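Local coordinates for protein transcription anti-terminator antagonist UpxZ (PDB 4EPZ) that probably antagonises transcription anti-termination, and so takes part in regulating capsular polysaccharide synthesis in a gut Bacteroides, at residues 14-19 with 70-75; 62-67 with 108-113; 129-134 with 141-146. All blocks are in the same frame, centred on the assembly; numbering follows the deposited sequence.

Contact 1 of 3, residues 14-19 with 70-75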
loop_
_atom_site.group_PDB
_atom_site.type_symbol
_atom_site.label_atom_id
_atom_site.label_comp_id
_atom_site.label_asym_id
_atom_site.label_seq_id
_atom_site.Cartn_x
_atom_site.Cartn_y
_atom_site.Cartn_z
ATOM N N ARG A 14 4.541 8.963 -0.012
ATOM C CA ARG A 14 4.311 10.058 0.921
ATOM C C ARG A 14 2.959 10.745 0.623
ATOM O O ARG A 14 2.149 10.946 1.542
ATOM C CB ARG A 14 5.467 11.064 0.821
ATOM C CG ARG A 14 6.382 11.059 2.041
ATOM C CD ARG A 14 7.857 11.319 1.748
ATOM N NE ARG A 14 8.127 12.394 0.786
ATOM C CZ ARG A 14 9.055 12.310 -0.163
ATOM N NH1 ARG A 14 9.783 11.209 -0.293
ATOM N NH2 ARG A 14 9.260 13.324 -0.992
HETATM N N MSE A 15 2.716 11.081 -0.648
HETATM C CA MSE A 15 1.492 11.777 -1.059
HETATM C C MSE A 15 0.258 10.918 -0.852
HETATM O O MSE A 15 -0.766 11.439 -0.378
HETATM C CB MSE A 15 1.577 12.235 -2.507
HETATM C CG MSE A 15 0.591 13.341 -2.804
HETATM SE SE MSE A 15 0.826 14.024 -4.565
HETATM C CE MSE A 15 2.286 15.336 -4.177
ATOM N N ALA A 16 0.354 9.607 -1.181
ATOM C CA ALA A 16 -0.774 8.704 -0.998
ATOM C C ALA A 16 -1.100 8.593 0.497
ATOM O O ALA A 16 -2.267 8.632 0.879
ATOM C CB ALA A 16 -0.471 7.325 -1.597
ATOM N N HIS A 17 -0.063 8.502 1.342
ATOM C CA HIS A 17 -0.256 8.459 2.790
ATOM C C HIS A 17 -0.964 9.726 3.291
ATOM O O HIS A 17 -1.917 9.629 4.054
ATOM C CB HIS A 17 1.089 8.309 3.513
ATOM C CG HIS A 17 0.928 8.208 4.991
ATOM N ND1 HIS A 17 1.099 9.307 5.802
ATOM C CD2 HIS A 17 0.558 7.150 5.753
ATOM C CE1 HIS A 17 0.869 8.880 7.035
ATOM N NE2 HIS A 17 0.562 7.589 7.059
ATOM N N GLU A 18 -0.487 10.890 2.839
ATOM C CA GLU A 18 -1.012 12.223 3.176
ATOM C C GLU A 18 -2.503 12.292 2.854
ATOM O O GLU A 18 -3.310 12.733 3.677
ATOM C CB GLU A 18 -0.245 13.309 2.387
ATOM C CG GLU A 18 -0.702 14.736 2.674
ATOM C CD GLU A 18 -0.092 15.861 1.852
ATOM O OE1 GLU A 18 0.697 15.580 0.920
ATOM O OE2 GLU A 18 -0.427 17.034 2.134
ATOM N N LEU A 19 -2.855 11.828 1.652
ATOM C CA LEU A 19 -4.219 11.843 1.163
ATOM C C LEU A 19 -5.113 10.942 2.020
ATOM O O LEU A 19 -6.206 11.363 2.400
ATOM C CB LEU A 19 -4.231 11.419 -0.320
ATOM C CG LEU A 19 -5.557 11.399 -1.081
ATOM C CD1 LEU A 19 -6.395 12.698 -0.868
ATOM C CD2 LEU A 19 -5.301 11.173 -2.553
ATOM N N TYR A 70 -3.061 4.008 -6.028
ATOM C CA TYR A 70 -4.369 3.621 -6.571
ATOM C C TYR A 70 -5.413 3.388 -5.450
ATOM O O TYR A 70 -6.606 3.604 -5.682
ATOM C CB TYR A 70 -4.257 2.406 -7.494
ATOM C CG TYR A 70 -3.636 2.713 -8.846
ATOM C CD1 TYR A 70 -4.164 3.701 -9.673
ATOM C CD2 TYR A 70 -2.541 1.990 -9.312
ATOM C CE1 TYR A 70 -3.584 4.002 -10.914
ATOM C CE2 TYR A 70 -1.963 2.270 -10.556
ATOM C CZ TYR A 70 -2.491 3.271 -11.352
ATOM O OH TYR A 70 -1.924 3.540 -12.571
ATOM N N ASN A 71 -4.985 3.033 -4.227
ATOM C CA ASN A 71 -5.957 2.920 -3.143
ATOM C C ASN A 71 -6.309 4.280 -2.584
ATOM O O ASN A 71 -7.437 4.459 -2.141
ATOM C CB ASN A 71 -5.464 2.030 -2.008
ATOM C CG ASN A 71 -5.826 0.594 -2.275
ATOM O OD1 ASN A 71 -7.011 0.199 -2.209
ATOM N ND2 ASN A 71 -4.862 -0.162 -2.772
ATOM N N ALA A 72 -5.355 5.226 -2.576
ATOM C CA ALA A 72 -5.567 6.567 -2.007
ATOM C C ALA A 72 -6.514 7.432 -2.859
ATOM O O ALA A 72 -7.371 8.132 -2.311
ATOM C CB ALA A 72 -4.242 7.293 -1.849
ATOM N N THR A 73 -6.311 7.444 -4.175
ATOM C CA THR A 73 -7.090 8.337 -5.052
ATOM C C THR A 73 -8.542 7.874 -5.196
ATOM O O THR A 73 -8.792 6.678 -5.367
ATOM C CB THR A 73 -6.411 8.532 -6.431
ATOM O OG1 THR A 73 -7.164 9.527 -7.153
ATOM C CG2 THR A 73 -6.314 7.225 -7.262
ATOM N N ILE A 74 -9.489 8.852 -5.221
ATOM C CA ILE A 74 -10.921 8.567 -5.415
ATOM C C ILE A 74 -11.204 8.232 -6.871
ATOM O O ILE A 74 -12.244 7.644 -7.186
ATOM C CB ILE A 74 -11.820 9.763 -4.977
ATOM C CG1 ILE A 74 -11.419 11.065 -5.728
ATOM C CG2 ILE A 74 -11.791 9.915 -3.463
ATOM C CD1 ILE A 74 -12.444 12.216 -5.769
ATOM N N TYR A 75 -10.315 8.688 -7.766
ATOM C CA TYR A 75 -10.530 8.533 -9.205
ATOM C C TYR A 75 -10.246 7.113 -9.673
ATOM O O TYR A 75 -9.314 6.456 -9.201
ATOM C CB TYR A 75 -9.690 9.558 -9.953
ATOM C CG TYR A 75 -10.132 10.975 -9.647
ATOM C CD1 TYR A 75 -11.463 11.368 -9.821
ATOM C CD2 TYR A 75 -9.227 11.924 -9.190
ATOM C CE1 TYR A 75 -11.879 12.667 -9.512
ATOM C CE2 TYR A 75 -9.624 13.234 -8.920
ATOM C CZ TYR A 75 -10.948 13.604 -9.098
ATOM O OH TYR A 75 -11.336 14.887 -8.820
#

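Contact 2 of 3, residues 62-67 with 108-113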
loop_
_atom_site.group_PDB
_atom_site.type_symbol
_atom_site.label_atom_id
_atom_site.label_comp_id
_atom_site.label_asym_id
_atom_site.label_seq_id
_atom_site.Cartn_x
_atom_site.Cartn_y
_atom_site.Cartn_z
ATOM N N LEU A 62 8.492 0.683 -5.767
ATOM C CA LEU A 62 7.598 1.028 -6.881
ATOM C C LEU A 62 6.210 0.409 -6.663
ATOM O O LEU A 62 5.184 1.100 -6.780
ATOM C CB LEU A 62 8.197 0.503 -8.192
ATOM C CG LEU A 62 9.245 1.349 -8.906
ATOM C CD1 LEU A 62 9.808 0.552 -10.100
ATOM C CD2 LEU A 62 8.612 2.659 -9.458
ATOM N N CYS A 63 6.170 -0.900 -6.361
ATOM C CA CYS A 63 4.910 -1.606 -6.142
ATOM C C CYS A 63 4.151 -1.031 -4.982
ATOM O O CYS A 63 2.933 -0.892 -5.061
ATOM C CB CYS A 63 5.169 -3.083 -5.936
ATOM S SG CYS A 63 5.627 -3.909 -7.459
ATOM N N LEU A 64 4.854 -0.752 -3.869
ATOM C CA LEU A 64 4.168 -0.182 -2.722
ATOM C C LEU A 64 3.582 1.187 -3.071
ATOM O O LEU A 64 2.414 1.436 -2.756
ATOM C CB LEU A 64 5.096 -0.067 -1.515
ATOM C CG LEU A 64 4.430 0.537 -0.259
ATOM C CD1 LEU A 64 3.262 -0.336 0.226
ATOM C CD2 LEU A 64 5.456 0.761 0.850
ATOM N N ALA A 65 4.367 2.050 -3.755
ATOM C CA ALA A 65 3.852 3.365 -4.164
ATOM C C ALA A 65 2.584 3.227 -5.029
ATOM O O ALA A 65 1.624 3.966 -4.829
ATOM C CB ALA A 65 4.920 4.143 -4.933
ATOM N N LEU A 66 2.592 2.278 -5.967
ATOM C CA LEU A 66 1.471 2.093 -6.906
ATOM C C LEU A 66 0.241 1.594 -6.206
ATOM O O LEU A 66 -0.850 2.103 -6.476
ATOM C CB LEU A 66 1.872 1.148 -8.031
ATOM C CG LEU A 66 2.890 1.716 -9.015
ATOM C CD1 LEU A 66 3.433 0.594 -9.918
ATOM C CD2 LEU A 66 2.261 2.881 -9.844
ATOM N N LEU A 67 0.395 0.620 -5.286
ATOM C CA LEU A 67 -0.754 0.072 -4.555
ATOM C C LEU A 67 -1.353 1.127 -3.647
ATOM O O LEU A 67 -2.581 1.274 -3.564
ATOM C CB LEU A 67 -0.337 -1.168 -3.736
ATOM C CG LEU A 67 -1.394 -2.232 -3.483
ATOM C CD1 LEU A 67 -2.234 -2.528 -4.749
ATOM C CD2 LEU A 67 -0.723 -3.514 -2.931
ATOM N N LEU A 108 3.214 -6.511 2.695
ATOM C CA LEU A 108 2.378 -7.622 3.193
ATOM C C LEU A 108 1.013 -7.112 3.609
ATOM O O LEU A 108 0.014 -7.761 3.287
ATOM C CB LEU A 108 3.014 -8.338 4.387
ATOM C CG LEU A 108 4.289 -9.159 4.131
ATOM C CD1 LEU A 108 5.044 -9.349 5.451
ATOM C CD2 LEU A 108 3.924 -10.539 3.503
ATOM N N THR A 109 0.951 -5.924 4.268
ATOM C CA THR A 109 -0.311 -5.398 4.777
ATOM C C THR A 109 -1.195 -4.942 3.614
ATOM O O THR A 109 -2.378 -5.293 3.551
ATOM C CB THR A 109 -0.024 -4.288 5.797
ATOM O OG1 THR A 109 0.744 -4.869 6.837
ATOM C CG2 THR A 109 -1.309 -3.695 6.350
ATOM N N TRP A 110 -0.652 -4.111 2.720
ATOM C CA TRP A 110 -1.412 -3.656 1.548
ATOM C C TRP A 110 -1.799 -4.819 0.637
ATOM O O TRP A 110 -2.918 -4.835 0.112
ATOM C CB TRP A 110 -0.625 -2.603 0.774
ATOM C CG TRP A 110 -0.773 -1.272 1.422
ATOM C CD1 TRP A 110 0.097 -0.685 2.289
ATOM C CD2 TRP A 110 -1.967 -0.475 1.447
ATOM N NE1 TRP A 110 -0.432 0.500 2.760
ATOM C CE2 TRP A 110 -1.707 0.645 2.272
ATOM C CE3 TRP A 110 -3.202 -0.549 0.772
ATOM C CZ2 TRP A 110 -2.648 1.664 2.472
ATOM C CZ3 TRP A 110 -4.131 0.466 0.973
ATOM C CH2 TRP A 110 -3.865 1.534 1.837
ATOM N N GLY A 111 -0.902 -5.784 0.457
ATOM C CA GLY A 111 -1.203 -6.962 -0.364
ATOM C C GLY A 111 -2.325 -7.782 0.254
ATOM O O GLY A 111 -3.280 -8.175 -0.441
ATOM N N TYR A 112 -2.300 -7.942 1.583
ATOM C CA TYR A 112 -3.411 -8.636 2.281
ATOM C C TYR A 112 -4.733 -7.869 2.085
ATOM O O TYR A 112 -5.791 -8.484 1.884
ATOM C CB TYR A 112 -3.079 -8.751 3.791
ATOM C CG TYR A 112 -4.246 -9.212 4.637
ATOM C CD1 TYR A 112 -4.637 -10.550 4.649
ATOM C CD2 TYR A 112 -4.950 -8.312 5.433
ATOM C CE1 TYR A 112 -5.717 -10.975 5.429
ATOM C CE2 TYR A 112 -6.054 -8.719 6.180
ATOM C CZ TYR A 112 -6.409 -10.056 6.198
ATOM O OH TYR A 112 -7.454 -10.464 6.985
ATOM N N SER A 113 -4.701 -6.523 2.158
ATOM C CA SER A 113 -5.954 -5.770 2.031
ATOM C C SER A 113 -6.659 -5.993 0.695
ATOM O O SER A 113 -7.886 -5.843 0.605
ATOM C CB SER A 113 -5.685 -4.285 2.178
ATOM O OG SER A 113 -5.156 -3.703 0.995
#

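Contact 3 of 3, residues 129-134 with 141-146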
loop_
_atom_site.group_PDB
_atom_site.type_symbol
_atom_site.label_atom_id
_atom_site.label_comp_id
_atom_site.label_asym_id
_atom_site.label_seq_id
_atom_site.Cartn_x
_atom_site.Cartn_y
_atom_site.Cartn_z
ATOM N N GLU A 129 5.953 -9.587 15.501
ATOM C CA GLU A 129 6.519 -10.302 16.660
ATOM C C GLU A 129 8.024 -10.048 16.807
ATOM O O GLU A 129 8.570 -10.243 17.881
ATOM C CB GLU A 129 6.281 -11.816 16.532
ATOM C CG GLU A 129 4.868 -12.303 16.807
ATOM C CD GLU A 129 4.609 -13.721 16.329
ATOM O OE1 GLU A 129 5.489 -14.593 16.516
ATOM O OE2 GLU A 129 3.526 -13.956 15.748
ATOM N N THR A 130 8.707 -9.629 15.724
ATOM C CA THR A 130 10.158 -9.382 15.795
ATOM C C THR A 130 10.459 -7.981 16.385
ATOM O O THR A 130 11.605 -7.707 16.743
ATOM C CB THR A 130 10.845 -9.536 14.448
ATOM O OG1 THR A 130 10.521 -8.438 13.581
ATOM C CG2 THR A 130 10.610 -10.903 13.814
ATOM N N TRP A 131 9.439 -7.102 16.482
ATOM C CA TRP A 131 9.616 -5.736 16.995
ATOM C C TRP A 131 9.551 -5.679 18.530
ATOM O O TRP A 131 9.261 -6.667 19.206
ATOM C CB TRP A 131 8.570 -4.798 16.385
ATOM C CG TRP A 131 8.563 -4.748 14.887
ATOM C CD1 TRP A 131 9.577 -5.103 14.036
ATOM C CD2 TRP A 131 7.481 -4.309 14.063
ATOM N NE1 TRP A 131 9.194 -4.889 12.733
ATOM C CE2 TRP A 131 7.905 -4.414 12.721
ATOM C CE3 TRP A 131 6.190 -3.833 14.331
ATOM C CZ2 TRP A 131 7.085 -4.023 11.647
ATOM C CZ3 TRP A 131 5.399 -3.420 13.276
ATOM C CH2 TRP A 131 5.836 -3.538 11.955
ATOM N N ASN A 132 9.789 -4.480 19.067
ATOM C CA ASN A 132 9.832 -4.254 20.495
ATOM C C ASN A 132 8.539 -3.583 20.940
ATOM O O ASN A 132 8.329 -2.403 20.659
ATOM C CB ASN A 132 11.061 -3.404 20.813
ATOM C CG ASN A 132 11.314 -3.221 22.284
ATOM O OD1 ASN A 132 10.534 -3.676 23.138
ATOM N ND2 ASN A 132 12.415 -2.547 22.604
ATOM N N ILE A 133 7.656 -4.357 21.584
ATOM C CA ILE A 133 6.384 -3.850 22.130
ATOM C C ILE A 133 6.617 -2.592 23.024
ATOM O O ILE A 133 5.766 -1.696 23.025
ATOM C CB ILE A 133 5.613 -4.947 22.922
ATOM C CG1 ILE A 133 4.128 -4.512 23.196
ATOM C CG2 ILE A 133 6.364 -5.387 24.221
ATOM C CD1 ILE A 133 3.218 -5.580 23.871
ATOM N N SER A 134 7.766 -2.533 23.749
ATOM C CA SER A 134 8.087 -1.425 24.651
ATOM C C SER A 134 8.619 -0.184 23.914
ATOM O O SER A 134 8.741 0.877 24.526
ATOM C CB SER A 134 9.075 -1.877 25.719
ATOM O OG SER A 134 8.407 -2.723 26.640
ATOM N N LYS A 141 3.638 1.441 14.642
ATOM C CA LYS A 141 2.309 1.567 15.271
ATOM C C LYS A 141 1.225 1.771 14.208
ATOM O O LYS A 141 0.176 1.144 14.293
ATOM C CB LYS A 141 2.283 2.717 16.282
ATOM C CG LYS A 141 3.063 2.426 17.545
ATOM C CD LYS A 141 3.149 3.710 18.377
ATOM C CE LYS A 141 3.953 3.485 19.624
ATOM N NZ LYS A 141 4.078 4.740 20.412
ATOM N N GLU A 142 1.475 2.630 13.210
ATOM C CA GLU A 142 0.512 2.923 12.153
ATOM C C GLU A 142 0.189 1.694 11.305
ATOM O O GLU A 142 -0.983 1.465 11.026
ATOM C CB GLU A 142 1.022 4.014 11.216
ATOM C CG GLU A 142 0.977 5.426 11.780
ATOM C CD GLU A 142 1.168 6.494 10.715
ATOM O OE1 GLU A 142 0.970 6.182 9.515
ATOM O OE2 GLU A 142 1.500 7.647 11.080
ATOM N N ILE A 143 1.226 0.926 10.891
ATOM C CA ILE A 143 0.991 -0.214 9.988
ATOM C C ILE A 143 0.268 -1.328 10.777
ATOM O O ILE A 143 -0.581 -2.007 10.200
ATOM C CB ILE A 143 2.268 -0.704 9.271
ATOM C CG1 ILE A 143 1.916 -1.611 8.044
ATOM C CG2 ILE A 143 3.258 -1.381 10.245
ATOM C CD1 ILE A 143 1.065 -0.796 6.937
ATOM N N ILE A 144 0.576 -1.486 12.081
ATOM C CA ILE A 144 -0.156 -2.463 12.912
ATOM C C ILE A 144 -1.683 -2.105 12.933
ATOM O O ILE A 144 -2.544 -2.992 12.766
ATOM C CB ILE A 144 0.438 -2.488 14.339
ATOM C CG1 ILE A 144 1.813 -3.181 14.341
ATOM C CG2 ILE A 144 -0.530 -3.201 15.325
ATOM C CD1 ILE A 144 2.560 -2.884 15.661
ATOM N N GLU A 145 -1.981 -0.809 13.094
ATOM C CA GLU A 145 -3.341 -0.293 13.120
ATOM C C GLU A 145 -4.008 -0.552 11.765
ATOM O O GLU A 145 -5.151 -1.025 11.707
ATOM C CB GLU A 145 -3.325 1.206 13.477
ATOM C CG GLU A 145 -4.694 1.828 13.705
ATOM C CD GLU A 145 -4.679 3.330 13.949
ATOM O OE1 GLU A 145 -3.640 3.858 14.411
ATOM O OE2 GLU A 145 -5.707 3.984 13.662
ATOM N N GLU A 146 -3.294 -0.271 10.668
ATOM C CA GLU A 146 -3.829 -0.470 9.306
ATOM C C GLU A 146 -4.177 -1.943 9.057
ATOM O O GLU A 146 -5.281 -2.255 8.578
ATOM C CB GLU A 146 -2.841 0.048 8.255
ATOM C CG GLU A 146 -2.838 1.577 8.219
ATOM C CD GLU A 146 -1.688 2.241 7.477
ATOM O OE1 GLU A 146 -1.076 1.574 6.615
ATOM O OE2 GLU A 146 -1.426 3.437 7.725
#

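Contact 1 of 3, residues 14-19 with 70-75
Ala72, in the last turn of helix 56-72, gives up more surface here than any other residue, and it shows how closely two helices can come together where alanine meets alanine. Its methyl points at helix 5-20 and rests on the backbone there, CB of Ala72 lying 3.6 Å from O of Ala16. The same methyl meets its counterpart, with CB of Ala16 3.8 Å from CB of Ala72. With nothing longer than a methyl between them, the backbones draw in until CA of Ala16 and CA of Ala72 are 5.3 Å apart.

Leu19, one turn further along helix 5-20, covers the end of the partner helix. Its CG stands anti to the backbone N (chi1 -178°), and from there the CD2 branch reaches the carbonyl of Ala72, with CD2 of Leu19 3.7 Å from O of Ala72. CD2 of Leu19 also lies 4.1 Å from CB of Ala72 and comes near CA of Thr73, the first residue to leave helical geometry. CB of Thr73 points away from helix 5-20, and its OG1 is hydrogen-bonded to the backbone O of Asn38 in helix 32-49. No hydrogen bond joins the two segments. Alanines at the point of closest approach are characteristic of tight helix-helix packing in an all-helical fold; here Leu19 adds to it where helix 56-72 ends against helix 5-20.

Contact 2 of 3, residues 62-67 with 108-113
Leu64 and Leu67 of helix 56-72 meet Trp110 of helix 102-115 in the core of an all-helical fold, where the two short segments run in broadly the same direction, 45° apart, with their axes 10.5 Å from each other at the closest. Leu64 comes first along the chain. Its CD1 methyl arrives obliquely at the pyrrole part of the indole, CD1 of Leu64 lying 3.8 Å from CD1 of Trp110, and the two side chains cross at about a right angle. Neighbouring Ala65 faces Gln13 of helix 5-20, while Leu66 packs on Ile87 of helix 80-92, so that helix 56-72 is covered from several directions.

One turn after Leu64, Leu67 is directed toward helix 102-115 and slides past the tryptophan in the opposite sense. It touches the root of that side chain: CD2 of Leu67 is 3.8 Å from CB of Trp110. Chi1 of Trp110, -81°, sets CG anti to the carbonyl carbon and carries the indole toward the Leu64 side. Met20 of helix 5-20 also touches Trp110, and Phe150 of helix 138-152 meets its ring edge-to-face. Gly111 offers only backbone to the same leucine methyl, with CD2 of Leu67 4.1 Å from N of Gly111.

Contact 3 of 3, residues 129-134 with 141-146
The loop linking helix 118-129 to helix 138-152 is held against helix 138-152 in part by Trp131, which turns back from this helix-loop-helix connection to lay the rim of its indole against Ile143 and Ile144. The contact is apolar, and it is the benzo end of the ring that makes it. CH2 of Trp131 stands 3.8 Å from CG2 of Ile143, the two side chains crossing at about a right angle. The neighbouring rim atom serves the next residue: CZ3 of Trp131 is 3.7 Å from CD1 of Ile144, a methyl that sits at the ring edge in the plane of the indole. In Ile144, CG1 lies anti to the carbonyl carbon (chi1 -73°), and this branch runs alongside the tryptophan in the opposite direction.

Met105 of helix 102-115 touches both Trp131 and Ile143, tying the loop to a third element, and Leu136 packs on Trp131 and Ile144. An alanine in place of Trp131 would probably open a gap beside the two isoleucines and cost the loop much of its apolar hold on helix 138-152. Just beyond the tryptophan the chain folds on itself in an Asx turn at Asn132. There the backbone N of Ser134 donates to OD1 of Asn132 at 3.1 Å, approaching from above the plane of the side-chain carbonyl, 52° out of it.

In the fold
Three modest apolar contacts together illustrate how a single-chain helical protein is knitted from pairwise packings. Contacts 1 and 2 share helix 56-72 and cross along the chain, their centres about 12 Å apart; they meet directly where CB of Asn71 lies 3.6 Å from CZ3 of Trp110. Contact 3 follows in series and lies further out, its centre about 17 Å from the centre of the chain, against about 3 Å for the centre of contact 2. It joins contact 1 through a probable hydrogen bond, NE2 of His17 to OE1 of Glu142 at 2.9 Å, and contact 2 through packing of Thr109 on Ile143. A bound calcium ion is about 9 Å from the Trp110 side chain.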